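Local coordinates for protein transcriptional regulator, putative (Vibrio cholerae O1 biovar eltor str. N16961, PDB 3BJN) that probably binds DNA as an IclR-family negative regulator of allantoin and glyoxylate utilization operons, this chain being its C-terminal, effector-binding-type domain, at residues A31-V36 with A40-Q45; S70-A75 with G109-T114; A126-G131 with G136-M141. One frame throughout, in Å; residues are numbered along the deposited sequence.

Contact 1 (A31-V36 with A40-Q45)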
loop_
_atom_site.group_PDB
_atom_site.type_symbol
_atom_site.label_atom_id
_atom_site.label_comp_id
_atom_site.label_asym_id
_atom_site.label_seq_id
_atom_site.Cartn_x
_atom_site.Cartn_y
_atom_site.Cartn_z
ATOM N N ALA A 31 3.435 -2.480 -6.349
ATOM C CA ALA A 31 4.610 -2.037 -5.596
ATOM C C ALA A 31 4.636 -2.628 -4.194
ATOM O O ALA A 31 3.600 -3.031 -3.659
ATOM C CB ALA A 31 4.622 -0.535 -5.490
ATOM N N TYR A 32 5.845 -2.667 -3.625
ATOM C CA TYR A 32 6.059 -2.993 -2.221
ATOM C C TYR A 32 6.549 -1.739 -1.538
ATOM O O TYR A 32 7.564 -1.148 -1.944
ATOM C CB TYR A 32 7.130 -4.064 -2.118
ATOM C CG TYR A 32 7.470 -4.474 -0.718
ATOM C CD1 TYR A 32 6.512 -5.045 0.105
ATOM C CD2 TYR A 32 8.754 -4.289 -0.227
ATOM C CE1 TYR A 32 6.852 -5.450 1.417
ATOM C CE2 TYR A 32 9.100 -4.682 1.061
ATOM C CZ TYR A 32 8.140 -5.236 1.872
ATOM O OH TYR A 32 8.501 -5.642 3.142
HETATM N N MSE A 33 5.788 -1.361 -0.534
HETATM C CA MSE A 33 6.007 -0.128 0.234
HETATM C C MSE A 33 6.417 -0.464 1.652
HETATM O O MSE A 33 5.954 -1.464 2.211
HETATM C CB MSE A 33 4.693 0.656 0.297
HETATM C CG MSE A 33 3.855 0.606 -0.993
HETATM SE SE MSE A 33 4.727 1.879 -2.211
HETATM C CE MSE A 33 4.044 3.327 -1.227
ATOM N N VAL A 34 7.253 0.376 2.261
ATOM C CA VAL A 34 7.565 0.178 3.680
ATOM C C VAL A 34 7.467 1.501 4.400
ATOM O O VAL A 34 7.699 2.569 3.813
ATOM C CB VAL A 34 8.934 -0.479 3.972
ATOM C CG1 VAL A 34 9.003 -1.882 3.365
ATOM C CG2 VAL A 34 10.082 0.417 3.529
ATOM N N PRO A 35 7.060 1.446 5.678
ATOM C CA PRO A 35 6.950 2.698 6.431
ATOM C C PRO A 35 8.315 3.147 6.934
ATOM O O PRO A 35 9.080 2.317 7.446
ATOM C CB PRO A 35 6.007 2.326 7.576
ATOM C CG PRO A 35 6.175 0.842 7.786
ATOM C CD PRO A 35 6.644 0.256 6.471
ATOM N N VAL A 36 8.633 4.429 6.758
ATOM C CA VAL A 36 9.908 4.966 7.235
ATOM C C VAL A 36 9.576 6.321 7.833
ATOM O O VAL A 36 9.345 7.304 7.112
ATOM C CB VAL A 36 10.937 5.137 6.083
ATOM C CG1 VAL A 36 12.273 5.646 6.626
ATOM C CG2 VAL A 36 11.124 3.790 5.332
ATOM N N ALA A 40 6.005 6.813 3.392
ATOM C CA ALA A 40 5.856 5.477 2.797
ATOM C C ALA A 40 6.884 5.425 1.674
ATOM O O ALA A 40 6.804 6.192 0.716
ATOM C CB ALA A 40 4.449 5.302 2.253
ATOM N N LEU A 41 7.857 4.535 1.809
ATOM C CA LEU A 41 8.897 4.402 0.798
ATOM C C LEU A 41 8.533 3.307 -0.220
ATOM O O LEU A 41 8.187 2.195 0.163
ATOM C CB LEU A 41 10.229 4.059 1.473
ATOM C CG LEU A 41 11.367 3.730 0.515
ATOM C CD1 LEU A 41 11.828 4.977 -0.252
ATOM C CD2 LEU A 41 12.537 3.123 1.274
ATOM N N CYS A 42 8.637 3.619 -1.502
ATOM C CA CYS A 42 8.426 2.585 -2.510
ATOM C C CYS A 42 9.737 1.818 -2.719
ATOM O O CYS A 42 10.686 2.345 -3.307
ATOM C CB CYS A 42 7.937 3.215 -3.794
ATOM S SG CYS A 42 7.628 1.962 -5.053
ATOM N N VAL A 43 9.803 0.595 -2.207
ATOM C CA VAL A 43 11.048 -0.168 -2.232
ATOM C C VAL A 43 11.236 -0.947 -3.538
ATOM O O VAL A 43 12.360 -1.083 -4.058
ATOM C CB VAL A 43 11.121 -1.125 -1.023
ATOM C CG1 VAL A 43 12.288 -2.098 -1.134
ATOM C CG2 VAL A 43 11.257 -0.303 0.270
ATOM N N SER A 44 10.131 -1.444 -4.081
ATOM C CA SER A 44 10.195 -2.200 -5.322
ATOM C C SER A 44 8.911 -1.941 -6.094
ATOM O O SER A 44 7.839 -1.891 -5.507
ATOM C CB SER A 44 10.354 -3.688 -5.040
ATOM O OG SER A 44 10.509 -4.427 -6.269
ATOM N N GLN A 45 9.036 -1.746 -7.406
ATOM C CA GLN A 45 7.873 -1.411 -8.217
ATOM C C GLN A 45 7.980 -2.035 -9.593
ATOM O O GLN A 45 9.066 -2.020 -10.192
ATOM C CB GLN A 45 7.794 0.095 -8.375
ATOM C CG GLN A 45 6.558 0.605 -9.107
ATOM C CD GLN A 45 6.612 2.096 -9.261
ATOM O OE1 GLN A 45 7.529 2.622 -9.896
ATOM N NE2 GLN A 45 5.679 2.796 -8.647
#

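Contact 2 (S70-A75 with G109-T114)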
loop_
_atom_site.group_PDB
_atom_site.type_symbol
_atom_site.label_atom_id
_atom_site.label_comp_id
_atom_site.label_asym_id
_atom_site.label_seq_id
_atom_site.Cartn_x
_atom_site.Cartn_y
_atom_site.Cartn_z
ATOM N N SER A 70 -0.804 3.883 2.582
ATOM C CA SER A 70 -0.625 4.616 3.857
ATOM C C SER A 70 -1.646 4.142 4.887
ATOM O O SER A 70 -1.291 3.888 6.045
ATOM C CB SER A 70 -0.790 6.131 3.681
ATOM O OG SER A 70 0.251 6.635 2.879
ATOM N N LYS A 71 -2.898 3.984 4.469
ATOM C CA LYS A 71 -3.964 3.639 5.415
ATOM C C LYS A 71 -3.854 2.202 5.952
ATOM O O LYS A 71 -4.202 1.945 7.099
ATOM C CB LYS A 71 -5.335 3.885 4.795
ATOM C CG LYS A 71 -5.673 5.348 4.595
ATOM C CD LYS A 71 -7.085 5.423 4.059
ATOM C CE LYS A 71 -7.358 6.699 3.326
ATOM N NZ LYS A 71 -8.620 6.530 2.550
ATOM N N VAL A 72 -3.384 1.268 5.120
ATOM C CA VAL A 72 -3.093 -0.099 5.580
ATOM C C VAL A 72 -1.972 -0.112 6.620
ATOM O O VAL A 72 -2.085 -0.765 7.674
ATOM C CB VAL A 72 -2.687 -0.985 4.388
ATOM C CG1 VAL A 72 -1.914 -2.214 4.865
ATOM C CG2 VAL A 72 -3.920 -1.356 3.664
HETATM N N MSE A 73 -0.915 0.649 6.358
HETATM C CA MSE A 73 0.228 0.657 7.254
HETATM C C MSE A 73 -0.150 1.327 8.569
HETATM O O MSE A 73 0.163 0.804 9.649
HETATM C CB MSE A 73 1.445 1.289 6.578
HETATM C CG MSE A 73 1.933 0.366 5.446
HETATM SE SE MSE A 73 3.577 0.952 4.606
HETATM C CE MSE A 73 3.132 2.684 4.230
ATOM N N LEU A 74 -0.868 2.449 8.480
ATOM C CA LEU A 74 -1.364 3.135 9.698
ATOM C C LEU A 74 -2.295 2.230 10.525
ATOM O O LEU A 74 -2.224 2.225 11.767
ATOM C CB LEU A 74 -2.071 4.439 9.350
ATOM C CG LEU A 74 -1.131 5.538 8.841
ATOM C CD1 LEU A 74 -1.997 6.643 8.154
ATOM C CD2 LEU A 74 -0.283 6.110 10.001
ATOM N N ALA A 75 -3.155 1.469 9.851
ATOM C CA ALA A 75 -4.102 0.583 10.562
ATOM C C ALA A 75 -3.408 -0.567 11.302
ATOM O O ALA A 75 -3.886 -1.017 12.358
ATOM C CB ALA A 75 -5.151 0.018 9.616
ATOM N N GLY A 109 -8.866 -6.769 5.936
ATOM C CA GLY A 109 -7.479 -7.149 5.668
ATOM C C GLY A 109 -6.818 -6.394 4.519
ATOM O O GLY A 109 -5.701 -6.721 4.089
ATOM N N TYR A 110 -7.493 -5.355 4.023
ATOM C CA TYR A 110 -6.946 -4.515 2.944
ATOM C C TYR A 110 -7.631 -3.155 2.955
ATOM O O TYR A 110 -8.673 -2.989 3.591
ATOM C CB TYR A 110 -7.186 -5.188 1.578
ATOM C CG TYR A 110 -8.669 -5.343 1.237
ATOM C CD1 TYR A 110 -9.348 -4.340 0.544
ATOM C CD2 TYR A 110 -9.375 -6.474 1.631
ATOM C CE1 TYR A 110 -10.726 -4.465 0.250
ATOM C CE2 TYR A 110 -10.716 -6.619 1.337
ATOM C CZ TYR A 110 -11.385 -5.607 0.659
ATOM O OH TYR A 110 -12.725 -5.745 0.379
ATOM N N ALA A 111 -7.057 -2.200 2.218
ATOM C CA ALA A 111 -7.674 -0.888 2.037
ATOM C C ALA A 111 -7.848 -0.597 0.557
ATOM O O ALA A 111 -7.067 -1.077 -0.274
ATOM C CB ALA A 111 -6.813 0.183 2.657
ATOM N N VAL A 112 -8.841 0.232 0.246
ATOM C CA VAL A 112 -9.066 0.699 -1.127
ATOM C C VAL A 112 -9.152 2.201 -1.033
ATOM O O VAL A 112 -9.772 2.749 -0.075
ATOM C CB VAL A 112 -10.387 0.140 -1.733
ATOM C CG1 VAL A 112 -10.601 0.650 -3.159
ATOM C CG2 VAL A 112 -10.393 -1.386 -1.717
ATOM N N SER A 113 -8.537 2.897 -1.993
ATOM C CA SER A 113 -8.641 4.373 -2.066
ATOM C C SER A 113 -8.834 4.813 -3.530
ATOM O O SER A 113 -8.421 4.121 -4.463
ATOM C CB SER A 113 -7.387 5.030 -1.515
ATOM O OG SER A 113 -6.256 4.588 -2.260
ATOM N N THR A 114 -9.444 5.982 -3.716
ATOM C CA THR A 114 -9.642 6.523 -5.062
ATOM C C THR A 114 -9.313 8.014 -5.099
ATOM O O THR A 114 -9.905 8.807 -4.336
ATOM C CB THR A 114 -11.107 6.328 -5.548
ATOM O OG1 THR A 114 -12.013 6.907 -4.600
ATOM C CG2 THR A 114 -11.428 4.847 -5.720
#

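Contact 3 (A126-G131 with G136-M141)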
loop_
_atom_site.group_PDB
_atom_site.type_symbol
_atom_site.label_atom_id
_atom_site.label_comp_id
_atom_site.label_asym_id
_atom_site.label_seq_id
_atom_site.Cartn_x
_atom_site.Cartn_y
_atom_site.Cartn_z
ATOM N N ALA A 126 -2.590 -4.310 0.795
ATOM C CA ALA A 126 -2.705 -5.237 1.922
ATOM C C ALA A 126 -1.393 -5.271 2.701
ATOM O O ALA A 126 -0.345 -5.072 2.112
ATOM C CB ALA A 126 -3.099 -6.638 1.426
ATOM N N PRO A 127 -1.457 -5.515 4.018
ATOM C CA PRO A 127 -0.243 -5.428 4.845
ATOM C C PRO A 127 0.631 -6.670 4.696
ATOM O O PRO A 127 0.118 -7.785 4.496
ATOM C CB PRO A 127 -0.797 -5.388 6.274
ATOM C CG PRO A 127 -2.094 -6.205 6.189
ATOM C CD PRO A 127 -2.649 -5.903 4.828
ATOM N N VAL A 128 1.939 -6.461 4.814
ATOM C CA VAL A 128 2.887 -7.575 4.900
ATOM C C VAL A 128 3.337 -7.591 6.340
ATOM O O VAL A 128 3.847 -6.593 6.847
ATOM C CB VAL A 128 4.076 -7.376 3.954
ATOM C CG1 VAL A 128 5.133 -8.440 4.168
ATOM C CG2 VAL A 128 3.601 -7.385 2.498
HETATM N N MSE A 129 3.108 -8.732 6.982
HETATM C CA MSE A 129 3.324 -8.918 8.403
HETATM C C MSE A 129 4.405 -9.960 8.631
HETATM O O MSE A 129 4.456 -10.964 7.911
HETATM C CB MSE A 129 2.033 -9.426 9.083
HETATM C CG MSE A 129 0.759 -8.652 8.779
HETATM SE SE MSE A 129 0.824 -6.931 9.691
HETATM C CE MSE A 129 0.833 -7.479 11.583
ATOM N N LYS A 130 5.241 -9.728 9.641
ATOM C CA LYS A 130 6.131 -10.764 10.171
ATOM C C LYS A 130 5.681 -10.945 11.601
ATOM O O LYS A 130 5.960 -10.106 12.459
ATOM C CB LYS A 130 7.604 -10.355 10.093
ATOM C CG LYS A 130 8.586 -11.444 10.601
ATOM C CD LYS A 130 10.011 -10.918 10.589
ATOM C CE LYS A 130 10.946 -11.735 11.479
ATOM N NZ LYS A 130 12.158 -10.923 11.822
ATOM N N GLY A 131 4.934 -12.022 11.825
ATOM C CA GLY A 131 4.240 -12.233 13.083
ATOM C C GLY A 131 3.226 -11.126 13.301
ATOM O O GLY A 131 2.405 -10.845 12.427
ATOM N N GLY A 136 5.529 -3.967 5.931
ATOM C CA GLY A 136 5.325 -3.250 4.682
ATOM C C GLY A 136 3.930 -3.448 4.135
ATOM O O GLY A 136 2.999 -3.835 4.860
ATOM N N ALA A 137 3.768 -3.152 2.852
ATOM C CA ALA A 137 2.464 -3.352 2.209
ATOM C C ALA A 137 2.680 -3.669 0.760
ATOM O O ALA A 137 3.613 -3.146 0.161
ATOM C CB ALA A 137 1.586 -2.140 2.345
ATOM N N ILE A 138 1.792 -4.490 0.187
ATOM C CA ILE A 138 1.771 -4.692 -1.275
ATOM C C ILE A 138 0.615 -3.895 -1.802
ATOM O O ILE A 138 -0.466 -3.902 -1.200
ATOM C CB ILE A 138 1.542 -6.198 -1.640
ATOM C CG1 ILE A 138 2.777 -7.028 -1.255
ATOM C CG2 ILE A 138 1.137 -6.346 -3.148
ATOM C CD1 ILE A 138 4.007 -6.774 -2.129
ATOM N N SER A 139 0.813 -3.213 -2.924
ATOM C CA SER A 139 -0.204 -2.332 -3.467
ATOM C C SER A 139 -0.294 -2.461 -4.980
ATOM O O SER A 139 0.721 -2.712 -5.633
ATOM C CB SER A 139 0.143 -0.891 -3.113
ATOM O OG SER A 139 0.279 -0.722 -1.704
ATOM N N VAL A 140 -1.504 -2.304 -5.502
ATOM C CA VAL A 140 -1.707 -2.059 -6.929
ATOM C C VAL A 140 -2.206 -0.629 -7.052
ATOM O O VAL A 140 -3.080 -0.183 -6.277
ATOM C CB VAL A 140 -2.705 -3.049 -7.537
ATOM C CG1 VAL A 140 -3.333 -2.514 -8.866
ATOM C CG2 VAL A 140 -2.008 -4.423 -7.731
HETATM N N MSE A 141 -1.614 0.096 -7.999
HETATM C CA MSE A 141 -1.998 1.476 -8.348
HETATM C C MSE A 141 -2.481 1.413 -9.781
HETATM O O MSE A 141 -1.734 0.967 -10.659
HETATM C CB MSE A 141 -0.779 2.402 -8.254
HETATM C CG MSE A 141 -0.239 2.567 -6.849
HETATM SE SE MSE A 141 1.062 1.142 -6.471
HETATM C CE MSE A 141 2.646 2.280 -6.507
#

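Contact 1 (A31-V36 with A40-Q45)
Selenomethionine Met-33 lays its selenium against Cys-42, with SE 3.8 Å from the Cys-42 CB. Its chain sets off beside its own backbone N and then bends at chi2 and chi3, which carries CE to within 4.0 Å of Ala-40 CB. On the same face Cys-42 reaches the other way, its SG meeting the Ala-31 CB at 3.9 Å, so this buried side closes into one continuous apolar row. The two antiparallel backbones carry a classic beta bulge: Val-43 and Ser-44 both face Tyr-32, whose O accepts from Val-43 N at 2.8 Å and only weakly from Ser-44 N at 3.4 Å. At the bulge Val-43 points toward the partner strand, its CB obliquely by Tyr-32 CD2 at 4.0 Å. On the face of Tyr-32 and Leu-41, Val-34 CG2, set between its backbone N and carbonyl carbon, lies 3.5 Å from Val-43 CG2 in one of two Val-34 conformers. At the solvent end, exposed Val-36 meets partly exposed Leu-41, CG2 to CB, at 4.0 Å. The hairpin lies between strands 133-143 and 61-63; helix 12-26 packs on Tyr-32 and Ser-44, helix 67-76 on Met-33 and Ala-40.

Contact 2 (S70-A75 with G109-T114)
The CA atoms of Val-72 and Ala-111 lie 5.8 Å apart, where a turn of helix 67-76 passes over the start of strand 111-114. The touching is done by a single branch of Val-72. Its CG2 meets the Ala-111 methyl, 3.4 Å from the CB, closer than carbon atoms usually pack, and also lies 3.6 Å from the Ala-111 N. A chi1 of 160° puts Val-72 CG1 roughly anti to the backbone N, which leaves CG2 anti to the carbonyl carbon and turned to the strand; CG2 also approaches the Tyr-110 C at 4.2 Å. The small methyl of Ala-111 is consistent with the close approach of helix and sheet. In this alpha+beta fold of the GAF clan, strand 111-114 is the outermost strand on one side of an antiparallel sheet within this chain, bonded through Ala-111 and Ser-113 to strand 121-130, and helices lie over both faces. Ala-111 points to the face that helix 67-76 packs on, whereas Tyr-110 and Val-112 point away from it and touch helix 144-163. The Tyr-110 ring takes the Val-112 CG2 at its edge, in plane, 3.7 Å from CE1. Two residues beyond Ala-111, Ser-113 also turns toward the helix, and its OG accepts a hydrogen bond from Ala-68 N near the beginning of helix 67-76. From the helix side, Lys-71 NZ makes a salt bridge with Glu-116 OE2, just past the end of the strand.

Contact 3 (A126-G131 with G136-M141)
Val-128 and Ile-138 meet diagonally across two antiparallel strands, their side chains angled over one another with Val-128 CG2 3.9 Å from Ile-138 CG1. Each of these branches stands anti to its own carbonyl carbon and beside its backbone N. In Val-128 this follows from CG1 lying anti to the backbone N (chi1 173°), and in Ile-138 from a chi1 of -69°, which brings Val-128 CG2 and Ile-138 CG1 together. Val-128 faces Gly-136, which has no side chain, and the isopropyl group lies over bare backbone, its CB 3.8 Å from Gly-136 O. Ile-138 in turn is paired with Ala-126, whose methyl points to the same face. On the reverse side Pro-127 stands against Ala-137, their CA atoms 4.3 Å apart, and the Ala-137 CB comes 3.5 Å from Ala-126 O.

Ala-126 and Ile-138 exchange two hydrogen bonds, each 2.9 Å between N and O. Around the glycine the pairing is less regular. Val-128 N points almost straight at Gly-136 O, 2.8 Å away, yet it lies above that carbonyl's plane by 53°, and the return bond from Gly-136 N to Val-128 O stretches to 3.3 Å. Ala-126 and Ile-138 are covered by helix 144-163, while Pro-127 and Ala-137 meet helix 67-76. The pair thus forms a beta hairpin of strands 121-130 and 133-143, in the central antiparallel sheet of a GAF-like alpha+beta domain with helices on both faces.

How the contacts relate
All three contacts belong to one antiparallel sheet and the helix lying on it. Contacts 1 and 3 are hairpins fused edge to edge, their centres about 9 Å apart: Ala-31 N lies 2.8 Å from Ser-139 O, and Met-33 O 2.8 Å from Ala-137 N, both probable hydrogen bonds. Contact 2 brings in helix 67-76, which reaches both. Val-72 leans on contact 3, its CG1 3.4 Å from Pro-127 N, about 9 Å between centres. The next residue, selenomethionine Met-73, faces contact 1, its CE 3.5 Å from Ala-40 CB, although those centres lie about 14 Å apart. In IclR relatives this C-terminal domain binds the effector, but no pocket can be assigned to these residues.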